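Local coordinates for 2-oxoglutarate-dependent dioxygenase DAO (Oryza sativa subsp. indica, PDB 6KUN), which probably catalyses the irreversible, iron- and 2-oxoglutarate-dependent oxidation of the plant hormone indole-3-acetic acid to inactive 2-oxoindole-3-acetic acid, at residues R66-I71 with A102-D108; I71-Y76 with A88-C92; R270-F275 with L295-A300. All coordinates share one frame; numbering follows the deposited sequence.

Contact 1 of 3, residues R66-I71 with A102-D108; sequences RNADII and AFCARLD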
ATOM      1  N   ARG B  66     -25.035 -12.101   9.019  1.00 23.66           N
ATOM      2  CA  ARG B  66     -26.090 -11.181   8.607  1.00 17.57           C
ATOM      3  C   ARG B  66     -25.870 -10.616   7.201  1.00 21.95           C
ATOM      4  O   ARG B  66     -26.811 -10.067   6.611  1.00 31.25           O
ATOM      5  CB  ARG B  66     -26.197 -10.056   9.629  1.00 22.86           C
ATOM      6  CG  ARG B  66     -26.743 -10.551  10.992  1.00 46.87           C
ATOM      7  CD  ARG B  66     -27.277  -9.435  11.859  1.00 52.35           C
ATOM      8  NE  ARG B  66     -26.245  -8.491  12.280  1.00 77.42           N
ATOM      9  CZ  ARG B  66     -25.287  -8.765  13.161  1.00 75.86           C
ATOM     10  NH1 ARG B  66     -25.218  -9.972  13.716  1.00 81.15           N
ATOM     11  NH2 ARG B  66     -24.388  -7.836  13.482  1.00 41.65           N
ATOM     12  N   ASN B  67     -24.674 -10.775   6.642  1.00 30.94           N
ATOM     13  CA  ASN B  67     -24.393 -10.311   5.295  1.00 22.60           C
ATOM     14  C   ASN B  67     -24.528 -11.399   4.256  1.00 27.26           C
ATOM     15  O   ASN B  67     -24.231 -11.159   3.085  1.00 27.16           O
ATOM     16  CB  ASN B  67     -22.977  -9.715   5.271  1.00 25.51           C
ATOM     17  CG  ASN B  67     -22.964  -8.321   5.829  1.00 20.85           C
ATOM     18  OD1 ASN B  67     -23.793  -7.482   5.443  1.00 28.59           O
ATOM     19  ND2 ASN B  67     -22.011  -8.042   6.723  1.00 26.70           N
ATOM     20  N   ALA B  68     -24.977 -12.584   4.647  1.00 25.90           N
ATOM     21  CA  ALA B  68     -25.235 -13.644   3.673  1.00 29.03           C
ATOM     22  C   ALA B  68     -26.609 -13.469   3.065  1.00 27.32           C
ATOM     23  O   ALA B  68     -27.580 -13.226   3.779  1.00 26.98           O
ATOM     24  CB  ALA B  68     -25.122 -15.020   4.327  1.00 32.96           C
ATOM     25  N   ASP B  69     -26.689 -13.587   1.743  1.00 21.53           N
ATOM     26  CA  ASP B  69     -27.954 -13.550   1.020  1.00 28.39           C
ATOM     27  C   ASP B  69     -28.655 -12.203   1.153  1.00 31.24           C
ATOM     28  O   ASP B  69     -29.886 -12.116   1.154  1.00 29.38           O
ATOM     29  CB  ASP B  69     -28.856 -14.694   1.493  1.00 47.60           C
ATOM     30  CG  ASP B  69     -28.170 -16.064   1.370  1.00 59.87           C
ATOM     31  OD1 ASP B  69     -27.805 -16.465   0.236  1.00 54.28           O
ATOM     32  OD2 ASP B  69     -27.976 -16.727   2.418  1.00 60.28           O
ATOM     33  N   ILE B  70     -27.909 -11.098   1.189  1.00 24.47           N
ATOM     34  CA  ILE B  70     -28.573  -9.814   1.412  1.00 23.11           C
ATOM     35  C   ILE B  70     -29.314  -9.381   0.166  1.00 22.86           C
ATOM     36  O   ILE B  70     -30.303  -8.635   0.257  1.00 21.66           O
ATOM     37  CB  ILE B  70     -27.587  -8.734   1.909  1.00 29.36           C
ATOM     38  CG1 ILE B  70     -26.319  -8.687   1.068  1.00 25.45           C
ATOM     39  CG2 ILE B  70     -27.283  -8.957   3.401  1.00 22.75           C
ATOM     40  CD1 ILE B  70     -25.352  -7.532   1.464  1.00 24.56           C
ATOM     41  N   ILE B  71     -28.849  -9.787  -1.015  1.00 20.27           N
ATOM     42  CA  ILE B  71     -29.691  -9.789  -2.220  1.00 21.80           C
ATOM     43  C   ILE B  71     -29.586 -11.163  -2.858  1.00 23.21           C
ATOM     44  O   ILE B  71     -28.623 -11.905  -2.616  1.00 24.41           O
ATOM     45  CB  ILE B  71     -29.297  -8.698  -3.248  1.00 23.77           C
ATOM     46  CG1 ILE B  71     -27.908  -8.951  -3.811  1.00 26.04           C
ATOM     47  CG2 ILE B  71     -29.328  -7.322  -2.643  1.00 36.33           C
ATOM     48  CD1 ILE B  71     -27.521  -8.007  -4.914  1.00 30.11           C
ATOM     49  N   ALA B 102     -28.754  -1.915  -3.677  1.00 20.17           N
ATOM     50  CA  ALA B 102     -29.393  -2.690  -2.609  1.00 16.60           C
ATOM     51  C   ALA B 102     -28.381  -3.492  -1.819  1.00 20.12           C
ATOM     52  O   ALA B 102     -28.513  -3.645  -0.596  1.00 22.37           O
ATOM     53  CB  ALA B 102     -30.461  -3.610  -3.206  1.00 23.56           C
ATOM     54  N   PHE B 103     -27.380  -4.034  -2.487  1.00 18.53           N
ATOM     55  CA  PHE B 103     -26.295  -4.727  -1.794  1.00 12.96           C
ATOM     56  C   PHE B 103     -25.638  -3.808  -0.765  1.00 13.14           C
ATOM     57  O   PHE B 103     -25.526  -4.164   0.415  1.00 16.80           O
ATOM     58  CB  PHE B 103     -25.271  -5.241  -2.822  1.00 16.63           C
ATOM     59  CG  PHE B 103     -24.126  -6.038  -2.235  1.00 15.67           C
ATOM     60  CD1 PHE B 103     -22.946  -5.417  -1.868  1.00 17.10           C
ATOM     61  CD2 PHE B 103     -24.205  -7.395  -2.120  1.00 16.76           C
ATOM     62  CE1 PHE B 103     -21.906  -6.159  -1.354  1.00 22.15           C
ATOM     63  CE2 PHE B 103     -23.167  -8.134  -1.588  1.00 23.93           C
ATOM     64  CZ  PHE B 103     -22.004  -7.502  -1.216  1.00 18.79           C
ATOM     65  N   CYS B 104     -25.210  -2.618  -1.200  1.00 18.32           N
ATOM     66  CA  CYS B 104     -24.490  -1.723  -0.283  1.00 19.90           C
ATOM     67  C   CYS B 104     -25.420  -1.153   0.778  1.00 18.76           C
ATOM     68  O   CYS B 104     -24.984  -0.885   1.891  1.00 23.24           O
ATOM     69  CB  CYS B 104     -23.804  -0.617  -1.072  1.00 24.54           C
ATOM     70  SG  CYS B 104     -22.510  -1.336  -2.234  1.00 22.02           S
ATOM     71  N   ALA B 105     -26.696  -0.974   0.453  1.00 20.27           N
ATOM     72  CA  ALA B 105     -27.644  -0.468   1.442  1.00 26.87           C
ATOM     73  C   ALA B 105     -27.897  -1.508   2.529  1.00 28.86           C
ATOM     74  O   ALA B 105     -28.156  -1.146   3.681  1.00 28.57           O
ATOM     75  CB  ALA B 105     -28.946  -0.058   0.762  1.00 21.10           C
ATOM     76  N   ARG B 106     -27.749  -2.799   2.183  1.00 25.88           N
ATOM     77  CA  ARG B 106     -28.084  -3.894   3.068  1.00 17.93           C
ATOM     78  C   ARG B 106     -26.908  -4.504   3.787  1.00 23.57           C
ATOM     79  O   ARG B 106     -27.109  -5.318   4.692  1.00 19.98           O
ATOM     80  CB  ARG B 106     -28.823  -4.980   2.299  1.00 20.37           C
ATOM     81  CG  ARG B 106     -30.148  -4.496   1.790  1.00 25.04           C
ATOM     82  CD  ARG B 106     -30.914  -5.624   1.115  1.00 31.71           C
ATOM     83  NE  ARG B 106     -31.924  -5.075   0.211  1.00 22.52           N
ATOM     84  CZ  ARG B 106     -32.664  -5.790  -0.637  1.00 26.24           C
ATOM     85  NH1 ARG B 106     -32.528  -7.099  -0.714  1.00 30.85           N
ATOM     86  NH2 ARG B 106     -33.514  -5.170  -1.412  1.00 22.88           N
ATOM     87  N   LEU B 107     -25.694  -4.122   3.445  1.00 24.46           N
ATOM     88  CA  LEU B 107     -24.537  -4.602   4.185  1.00 16.95           C
ATOM     89  C   LEU B 107     -24.624  -4.181   5.637  1.00 21.43           C
ATOM     90  O   LEU B 107     -24.913  -3.023   5.948  1.00 26.64           O
ATOM     91  CB  LEU B 107     -23.251  -4.047   3.588  1.00 26.54           C
ATOM     92  CG  LEU B 107     -22.712  -4.729   2.348  1.00 26.75           C
ATOM     93  CD1 LEU B 107     -21.610  -3.817   1.803  1.00 29.83           C
ATOM     94  CD2 LEU B 107     -22.162  -6.089   2.657  1.00 24.55           C
ATOM     95  N   ASP B 108     -24.342  -5.107   6.523  1.00 17.79           N
ATOM     96  CA  ASP B 108     -24.211  -4.767   7.938  1.00 22.27           C
ATOM     97  C   ASP B 108     -22.772  -4.263   8.174  1.00 21.77           C
ATOM     98  O   ASP B 108     -21.844  -5.045   8.377  1.00 30.93           O
ATOM     99  CB  ASP B 108     -24.529  -5.974   8.800  1.00 27.33           C
ATOM    100  CG  ASP B 108     -24.450  -5.651  10.264  1.00 34.20           C
ATOM    101  OD1 ASP B 108     -24.254  -4.465  10.626  1.00 33.93           O
ATOM    102  OD2 ASP B 108     -24.597  -6.604  11.044  1.00 36.37           O
TER
HETATM  103  O   HOH W   1     -27.040  -7.287   6.751  1.00 30.11           O
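R66 reaches D108 with a chain bent at chi3 (-65°), which turns NE and NH2 together onto one carboxylate oxygen. NH2 lies 2.7 Å from D108 OD2 in a salt bridge; both hydrogen bonds are weak, bent to about 125° at the hydrogen because the single oxygen OD2 sits between NE and NH2, and the guanidinium and carboxylate planes lie 50° apart. NH1 pairs with D62. A water also joins R66 O to R106 O.

N67 acts through its amide: D108 N donates to N67 OD1 at 2.7 Å, in the carbonyl plane and on a lone pair, while N67 ND2 returns a weak bond to D108 O. Helical backbone angles end at L107, and the contact joins this exit of helix 97-106 to the loop from helix 61-66 to strand 75-77, in the N-terminal region shared with related non-haem dioxygenases, away from the iron and ligand sites.

I70 CD1 sits over one face of the F103 ring, 4.0 Å from the centroid in a CH-pi contact, and also meets L107 CD2 at 3.7 Å. The I70 carbonyl O receives R106 NH1 at 2.9 Å, within the planes of both groups, at the end of a chain extended from CG to NE.

I71 follows with CG2, which lies over a face of the R106 guanidinium and touches A102 CB at 3.9 Å.

Contact 2 of 3, residues I71-Y76 with A88-C92; sequences IPGSGY and AFGLC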
ATOM      1  N   ILE B  71     -28.849  -9.787  -1.015  1.00 20.27           N
ATOM      2  CA  ILE B  71     -29.691  -9.789  -2.220  1.00 21.80           C
ATOM      3  C   ILE B  71     -29.586 -11.163  -2.858  1.00 23.21           C
ATOM      4  O   ILE B  71     -28.623 -11.905  -2.616  1.00 24.41           O
ATOM      5  CB  ILE B  71     -29.297  -8.698  -3.248  1.00 23.77           C
ATOM      6  CG1 ILE B  71     -27.908  -8.951  -3.811  1.00 26.04           C
ATOM      7  CG2 ILE B  71     -29.328  -7.322  -2.643  1.00 36.33           C
ATOM      8  CD1 ILE B  71     -27.521  -8.007  -4.914  1.00 30.11           C
ATOM      9  N   PRO B  72     -30.560 -11.538  -3.658  1.00 29.83           N
ATOM     10  CA  PRO B  72     -30.667 -12.944  -4.054  1.00 29.99           C
ATOM     11  C   PRO B  72     -29.379 -13.453  -4.660  1.00 25.39           C
ATOM     12  O   PRO B  72     -28.879 -12.875  -5.626  1.00 27.05           O
ATOM     13  CB  PRO B  72     -31.812 -12.927  -5.075  1.00 28.31           C
ATOM     14  CG  PRO B  72     -32.618 -11.751  -4.685  1.00 35.79           C
ATOM     15  CD  PRO B  72     -31.605 -10.716  -4.281  1.00 37.66           C
ATOM     16  N   GLY B  73     -28.802 -14.487  -4.046  1.00 21.76           N
ATOM     17  CA  GLY B  73     -27.566 -15.084  -4.523  1.00 33.60           C
ATOM     18  C   GLY B  73     -26.285 -14.387  -4.124  1.00 35.52           C
ATOM     19  O   GLY B  73     -25.211 -14.883  -4.460  1.00 30.73           O
ATOM     20  N   SER B  74     -26.338 -13.254  -3.425  1.00 23.08           N
ATOM     21  CA  SER B  74     -25.142 -12.457  -3.202  1.00 20.44           C
ATOM     22  C   SER B  74     -25.021 -12.110  -1.726  1.00 24.74           C
ATOM     23  O   SER B  74     -25.999 -12.054  -0.995  1.00 19.85           O
ATOM     24  CB  SER B  74     -25.176 -11.177  -4.031  1.00 20.86           C
ATOM     25  OG  SER B  74     -25.002 -11.440  -5.413  1.00 22.81           O
ATOM     26  N   GLY B  75     -23.783 -11.858  -1.307  1.00 17.59           N
ATOM     27  CA  GLY B  75     -23.494 -11.573   0.085  1.00 16.28           C
ATOM     28  C   GLY B  75     -22.276 -12.313   0.541  1.00 19.03           C
ATOM     29  O   GLY B  75     -21.460 -12.755  -0.251  1.00 20.76           O
ATOM     30  N   TYR B  76     -22.146 -12.443   1.848  1.00 13.33           N
ATOM     31  CA  TYR B  76     -21.011 -13.149   2.419  1.00 19.29           C
ATOM     32  C   TYR B  76     -21.106 -14.656   2.178  1.00 22.64           C
ATOM     33  O   TYR B  76     -22.189 -15.235   2.126  1.00 24.28           O
ATOM     34  CB  TYR B  76     -20.948 -12.848   3.924  1.00 21.51           C
ATOM     35  CG  TYR B  76     -19.846 -13.556   4.644  1.00 24.87           C
ATOM     36  CD1 TYR B  76     -18.543 -13.120   4.543  1.00 22.66           C
ATOM     37  CD2 TYR B  76     -20.101 -14.650   5.434  1.00 24.73           C
ATOM     38  CE1 TYR B  76     -17.524 -13.760   5.204  1.00 29.59           C
ATOM     39  CE2 TYR B  76     -19.091 -15.300   6.104  1.00 26.41           C
ATOM     40  CZ  TYR B  76     -17.823 -14.866   5.991  1.00 26.16           C
ATOM     41  OH  TYR B  76     -16.810 -15.520   6.643  1.00 26.68           O
ATOM     42  N   ALA B  88     -15.440 -14.762   1.456  1.00 22.65           N
ATOM     43  CA  ALA B  88     -15.620 -13.744   0.444  1.00 29.06           C
ATOM     44  C   ALA B  88     -16.969 -13.069   0.584  1.00 26.84           C
ATOM     45  O   ALA B  88     -17.865 -13.550   1.282  1.00 22.83           O
ATOM     46  CB  ALA B  88     -15.488 -14.340  -0.963  1.00 26.17           C
ATOM     47  N   PHE B  89     -17.071 -11.919  -0.089  1.00 20.22           N
ATOM     48  CA  PHE B  89     -18.314 -11.194  -0.318  1.00 13.07           C
ATOM     49  C   PHE B  89     -18.458 -11.068  -1.817  1.00 21.36           C
ATOM     50  O   PHE B  89     -17.526 -10.577  -2.481  1.00 25.60           O
ATOM     51  CB  PHE B  89     -18.289  -9.773   0.289  1.00 19.91           C
ATOM     52  CG  PHE B  89     -18.246  -9.731   1.784  1.00 27.29           C
ATOM     53  CD1 PHE B  89     -17.051  -9.881   2.470  1.00 23.44           C
ATOM     54  CD2 PHE B  89     -19.404  -9.438   2.504  1.00 27.15           C
ATOM     55  CE1 PHE B  89     -17.004  -9.784   3.861  1.00 23.32           C
ATOM     56  CE2 PHE B  89     -19.378  -9.343   3.889  1.00 20.87           C
ATOM     57  CZ  PHE B  89     -18.190  -9.509   4.572  1.00 20.59           C
ATOM     58  N   GLY B  90     -19.581 -11.517  -2.355  1.00 21.23           N
ATOM     59  CA  GLY B  90     -19.849 -11.441  -3.776  1.00 18.94           C
ATOM     60  C   GLY B  90     -21.126 -10.689  -4.077  1.00 19.70           C
ATOM     61  O   GLY B  90     -22.100 -10.757  -3.310  1.00 20.97           O
ATOM     62  N   LEU B  91     -21.130 -10.020  -5.218  1.00 16.45           N
ATOM     63  CA  LEU B  91     -22.221  -9.167  -5.669  1.00 18.67           C
ATOM     64  C   LEU B  91     -22.471  -9.445  -7.138  1.00 23.14           C
ATOM     65  O   LEU B  91     -21.620  -9.171  -7.979  1.00 23.97           O
ATOM     66  CB  LEU B  91     -21.887  -7.705  -5.456  1.00 19.29           C
ATOM     67  CG  LEU B  91     -22.963  -6.656  -5.731  1.00 29.28           C
ATOM     68  CD1 LEU B  91     -22.244  -5.279  -5.674  1.00 29.09           C
ATOM     69  CD2 LEU B  91     -23.732  -6.771  -6.989  1.00 35.92           C
ATOM     70  N   CYS B  92     -23.636  -9.981  -7.425  1.00 18.83           N
ATOM     71  CA  CYS B  92     -24.221 -10.153  -8.761  1.00 24.83           C
ATOM     72  C   CYS B  92     -25.629  -9.561  -8.713  1.00 20.08           C
ATOM     73  O   CYS B  92     -26.381  -9.873  -7.778  1.00 25.65           O
ATOM     74  CB  CYS B  92     -24.287 -11.640  -9.115  1.00 37.31           C
ATOM     75  SG  CYS B  92     -24.490 -11.958 -10.856  1.00 50.64           S
TER
HETATM   76  O   HOH W   2     -28.925 -10.429  -7.080  1.00 29.29           O
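G75 and G90 form an antiparallel hydrogen-bonded pair, with G75 N to G90 O at 2.8 Å and G90 N to G75 O at 3.1 Å, and Y76 with F89 is the adjoining non-hydrogen-bonded pair, their CA atoms closing to 4.3 Å. This is the ladder of a beta hairpin made by strands 75-77 and 86-92. At G75 the backbone angles would press any CB against the preceding carbonyl oxygen, which accounts for the glycine.

Ahead of the ladder, a type II turn from I71 to S74 brings the S74 side chain round to the other strand. Its OG stands anti to the carbonyl carbon (chi1 -71°) and accepts C92 N at 2.8 Å, extending the backbone pairing by a side-chain bond. Beyond it a water lies between P72 O and C92 O, and I71 CD1 approaches C92 O at 3.6 Å.

On the face shared by Y76 and F89 the rings make an edge-to-face pair, centroids 5.1 Å apart and planes at 60°. Y76 CD1 stands over the F89 ring, displaced toward its rim, while the phenol OH bonds to E87. A serine in place of F89 would probably leave the Y76 edge without its aromatic face and open a gap beside N67.

F89 also meets F57 edge-to-face. Strand 86-92 continues the sheet through backbone bonds to strand 151-158, at M155 and F153, and F103 of helix 97-106 packs on L91.

Contact 3 of 3, residues R270-F275 with L295-A300; sequences RRYREF and LARLAA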
ATOM      1  N   ARG B 270     -14.623 -20.415 -38.005  1.00 26.39           N
ATOM      2  CA  ARG B 270     -15.422 -20.386 -36.782  1.00 45.03           C
ATOM      3  C   ARG B 270     -15.183 -21.597 -35.886  1.00 40.74           C
ATOM      4  O   ARG B 270     -15.451 -22.740 -36.259  1.00 32.78           O
ATOM      5  CB  ARG B 270     -16.878 -20.310 -37.197  1.00 32.05           C
ATOM      6  CG  ARG B 270     -17.851 -20.304 -36.012  1.00 40.56           C
ATOM      7  CD  ARG B 270     -18.940 -19.274 -36.225  1.00 49.02           C
ATOM      8  NE  ARG B 270     -19.912 -19.277 -35.136  1.00 77.62           N
ATOM      9  CZ  ARG B 270     -19.615 -19.074 -33.853  1.00 83.75           C
ATOM     10  NH1 ARG B 270     -18.365 -18.862 -33.475  1.00 95.59           N
ATOM     11  NH2 ARG B 270     -20.575 -19.097 -32.943  1.00 77.01           N
ATOM     12  N   ARG B 271     -14.694 -21.329 -34.675  1.00 29.70           N
ATOM     13  CA  ARG B 271     -14.167 -22.364 -33.791  1.00 30.85           C
ATOM     14  C   ARG B 271     -15.234 -23.021 -32.923  1.00 24.62           C
ATOM     15  O   ARG B 271     -15.172 -24.227 -32.685  1.00 27.55           O
ATOM     16  CB  ARG B 271     -13.077 -21.784 -32.870  1.00 46.84           C
ATOM     17  CG  ARG B 271     -11.803 -21.348 -33.596  1.00 65.16           C
ATOM     18  CD  ARG B 271     -10.776 -22.467 -33.685  1.00 70.64           C
ATOM     19  NE  ARG B 271      -9.679 -22.293 -32.735  1.00 78.07           N
ATOM     20  CZ  ARG B 271      -8.764 -21.327 -32.813  1.00 75.87           C
ATOM     21  NH1 ARG B 271      -8.827 -20.422 -33.787  1.00 70.42           N
ATOM     22  NH2 ARG B 271      -7.799 -21.252 -31.907  1.00 69.18           N
ATOM     23  N   TYR B 272     -16.219 -22.264 -32.454  1.00 24.28           N
ATOM     24  CA  TYR B 272     -17.148 -22.755 -31.455  1.00 31.46           C
ATOM     25  C   TYR B 272     -18.564 -22.512 -31.919  1.00 30.33           C
ATOM     26  O   TYR B 272     -18.848 -21.489 -32.560  1.00 22.53           O
ATOM     27  CB  TYR B 272     -16.910 -22.076 -30.110  1.00 26.59           C
ATOM     28  CG  TYR B 272     -15.492 -22.224 -29.586  1.00 20.87           C
ATOM     29  CD1 TYR B 272     -15.083 -23.384 -28.957  1.00 22.29           C
ATOM     30  CD2 TYR B 272     -14.585 -21.197 -29.700  1.00 21.52           C
ATOM     31  CE1 TYR B 272     -13.805 -23.509 -28.452  1.00 29.15           C
ATOM     32  CE2 TYR B 272     -13.295 -21.316 -29.232  1.00 24.05           C
ATOM     33  CZ  TYR B 272     -12.929 -22.477 -28.583  1.00 21.28           C
ATOM     34  OH  TYR B 272     -11.634 -22.613 -28.105  1.00 28.98           O
ATOM     35  N   ARG B 273     -19.444 -23.458 -31.600  1.00 29.38           N
ATOM     36  CA  ARG B 273     -20.862 -23.197 -31.813  1.00 32.38           C
ATOM     37  C   ARG B 273     -21.309 -22.106 -30.848  1.00 33.93           C
ATOM     38  O   ARG B 273     -20.693 -21.890 -29.792  1.00 21.17           O
ATOM     39  CB  ARG B 273     -21.687 -24.480 -31.616  1.00 28.23           C
ATOM     40  CG  ARG B 273     -22.046 -24.807 -30.201  1.00 48.81           C
ATOM     41  CD  ARG B 273     -22.524 -26.261 -30.072  1.00 60.06           C
ATOM     42  NE  ARG B 273     -21.478 -27.210 -30.439  1.00 56.47           N
ATOM     43  CZ  ARG B 273     -21.329 -28.417 -29.902  1.00 53.08           C
ATOM     44  NH1 ARG B 273     -22.156 -28.832 -28.955  1.00 57.10           N
ATOM     45  NH2 ARG B 273     -20.340 -29.196 -30.299  1.00 51.49           N
ATOM     46  N   GLU B 274     -22.391 -21.417 -31.216  1.00 28.73           N
ATOM     47  CA  GLU B 274     -23.030 -20.483 -30.294  1.00 29.74           C
ATOM     48  C   GLU B 274     -23.537 -21.255 -29.076  1.00 34.27           C
ATOM     49  O   GLU B 274     -23.991 -22.401 -29.202  1.00 26.89           O
ATOM     50  CB  GLU B 274     -24.189 -19.745 -30.961  1.00 24.95           C
ATOM     51  CG  GLU B 274     -23.786 -18.892 -32.158  1.00 35.96           C
ATOM     52  CD  GLU B 274     -24.946 -18.107 -32.748  1.00 41.95           C
ATOM     53  OE1 GLU B 274     -26.105 -18.315 -32.331  1.00 53.47           O
ATOM     54  OE2 GLU B 274     -24.693 -17.289 -33.649  1.00 56.79           O
ATOM     55  N   PHE B 275     -23.421 -20.635 -27.889  1.00 22.69           N
ATOM     56  CA  PHE B 275     -23.884 -21.242 -26.661  1.00 21.92           C
ATOM     57  C   PHE B 275     -24.333 -20.170 -25.675  1.00 21.37           C
ATOM     58  O   PHE B 275     -23.964 -18.985 -25.762  1.00 25.15           O
ATOM     59  CB  PHE B 275     -22.830 -22.190 -26.057  1.00 23.81           C
ATOM     60  CG  PHE B 275     -21.530 -21.513 -25.651  1.00 24.24           C
ATOM     61  CD1 PHE B 275     -20.495 -21.364 -26.572  1.00 26.48           C
ATOM     62  CD2 PHE B 275     -21.342 -21.071 -24.364  1.00 21.91           C
ATOM     63  CE1 PHE B 275     -19.313 -20.751 -26.199  1.00 27.75           C
ATOM     64  CE2 PHE B 275     -20.167 -20.469 -23.972  1.00 24.10           C
ATOM     65  CZ  PHE B 275     -19.165 -20.301 -24.891  1.00 20.82           C
ATOM     66  N   LEU B 295     -14.513 -26.221 -23.210  1.00 24.41           N
ATOM     67  CA  LEU B 295     -14.817 -25.561 -24.480  1.00 28.09           C
ATOM     68  C   LEU B 295     -14.656 -26.500 -25.665  1.00 31.49           C
ATOM     69  O   LEU B 295     -15.243 -26.267 -26.720  1.00 27.20           O
ATOM     70  CB  LEU B 295     -13.938 -24.345 -24.719  1.00 34.73           C
ATOM     71  CG  LEU B 295     -14.370 -23.050 -24.050  1.00 29.49           C
ATOM     72  CD1 LEU B 295     -13.387 -21.947 -24.498  1.00 27.11           C
ATOM     73  CD2 LEU B 295     -15.790 -22.648 -24.343  1.00 27.66           C
ATOM     74  N   ALA B 296     -13.816 -27.526 -25.543  1.00 34.07           N
ATOM     75  CA  ALA B 296     -13.651 -28.447 -26.669  1.00 38.91           C
ATOM     76  C   ALA B 296     -14.934 -29.212 -26.938  1.00 42.89           C
ATOM     77  O   ALA B 296     -15.152 -29.683 -28.054  1.00 38.10           O
ATOM     78  CB  ALA B 296     -12.508 -29.428 -26.412  1.00 50.02           C
ATOM     79  N   ARG B 297     -15.816 -29.326 -25.944  1.00 31.89           N
ATOM     80  CA  ARG B 297     -17.091 -29.967 -26.208  1.00 32.62           C
ATOM     81  C   ARG B 297     -18.012 -29.078 -27.025  1.00 34.03           C
ATOM     82  O   ARG B 297     -19.085 -29.531 -27.409  1.00 41.60           O
ATOM     83  CB  ARG B 297     -17.740 -30.341 -24.874  1.00 31.89           C
ATOM     84  CG  ARG B 297     -16.781 -31.097 -23.972  1.00 32.94           C
ATOM     85  CD  ARG B 297     -17.368 -31.330 -22.635  1.00 33.24           C
ATOM     86  NE  ARG B 297     -16.498 -32.107 -21.772  1.00 40.29           N
ATOM     87  CZ  ARG B 297     -16.443 -33.432 -21.763  1.00 56.18           C
ATOM     88  NH1 ARG B 297     -17.197 -34.133 -22.601  1.00 67.82           N
ATOM     89  NH2 ARG B 297     -15.631 -34.056 -20.928  1.00 50.87           N
ATOM     90  N   LEU B 298     -17.624 -27.833 -27.296  1.00 35.35           N
ATOM     91  CA  LEU B 298     -18.459 -26.866 -27.998  1.00 34.48           C
ATOM     92  C   LEU B 298     -17.920 -26.517 -29.391  1.00 31.55           C
ATOM     93  O   LEU B 298     -18.306 -25.495 -29.964  1.00 28.05           O
ATOM     94  CB  LEU B 298     -18.609 -25.616 -27.127  1.00 44.52           C
ATOM     95  CG  LEU B 298     -19.281 -25.917 -25.789  1.00 31.63           C
ATOM     96  CD1 LEU B 298     -19.343 -24.755 -24.825  1.00 27.79           C
ATOM     97  CD2 LEU B 298     -20.703 -26.404 -26.079  1.00 38.82           C
ATOM     98  N   ALA B 299     -17.052 -27.359 -29.944  1.00 38.64           N
ATOM     99  CA  ALA B 299     -16.535 -27.143 -31.292  1.00 45.53           C
ATOM    100  C   ALA B 299     -17.659 -27.050 -32.326  1.00 40.07           C
ATOM    101  O   ALA B 299     -18.725 -27.655 -32.200  1.00 45.14           O
ATOM    102  CB  ALA B 299     -15.579 -28.273 -31.678  1.00 57.76           C
ATOM    103  N   ALA B 300     -17.413 -26.263 -33.365  1.00 35.91           N
ATOM    104  CA  ALA B 300     -18.430 -25.971 -34.365  1.00 45.60           C
ATOM    105  C   ALA B 300     -18.825 -27.206 -35.198  1.00 39.50           C
ATOM    106  O   ALA B 300     -18.072 -28.182 -35.266  1.00 47.08           O
ATOM    107  CB  ALA B 300     -17.939 -24.853 -35.291  1.00 45.69           C
TER
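R273 and L298 each have 88 Å² buried, the largest share on either segment, and Y272 follows with 73 Å². R273 N donates to L298 O at 2.8 Å, nearly along the C=O axis, and its guanidinium grips A299 O side-on with two nitrogens. NH2 makes the shorter bond, 2.9 Å and on a lone pair of A299 O, whereas NE, at 3.3 Å, comes from above the carbonyl plane. With CG between the backbone N and the carbonyl carbon (chi1 83°) and the chain bent at chi3 (62°), R273 folds back over the other segment, laying a guanidinium face against L298 CA.

L298 uses its two methyls differently: CD1 lies over the centre of the F275 ring, 4.0 Å from the centroid in a CH-pi contact, while CD2 approaches R273 NH1. Y272 turns its ring edge to L295 O, and its CE1 touches L295 CB at 3.8 Å; the phenol OH is hydrogen-bonded to Q220. Together with R273 N to L298 O, the bond from A300 N to R271 O (3.1 Å) makes Y272 and A299 a single backbone bridge, which joins the last residues to 270-275.

Helix 217-222 meets Y272, F275 and L295 through A221, Q220 and D217, and Y280 of helix 277-287 packs on F275, L295 and L298. F275 pairs through its backbone with V257 in the two-stranded sheet of 256-257 and 275-276.

How the contacts relate
From the N terminus, the chain leaves helix 61-66 and enters contacts 1 and 2 in turn, with I71 common to both. Contact 2 closes the inner loop, the hairpin of strands 75-77 and 86-92; contact 1 closes the outer loop around it once helix 97-106 has been added. Their centres are 8 Å apart, and F103 of contact 1 packs on G90 and L91 of contact 2, so helix, loop and edge of the larger sheet are joined. Contact 3, in series, closes a loop containing helix 277-287, bringing the C-terminal tail back to residues 270-275. Its nearest atoms are about 16 Å from contact 2.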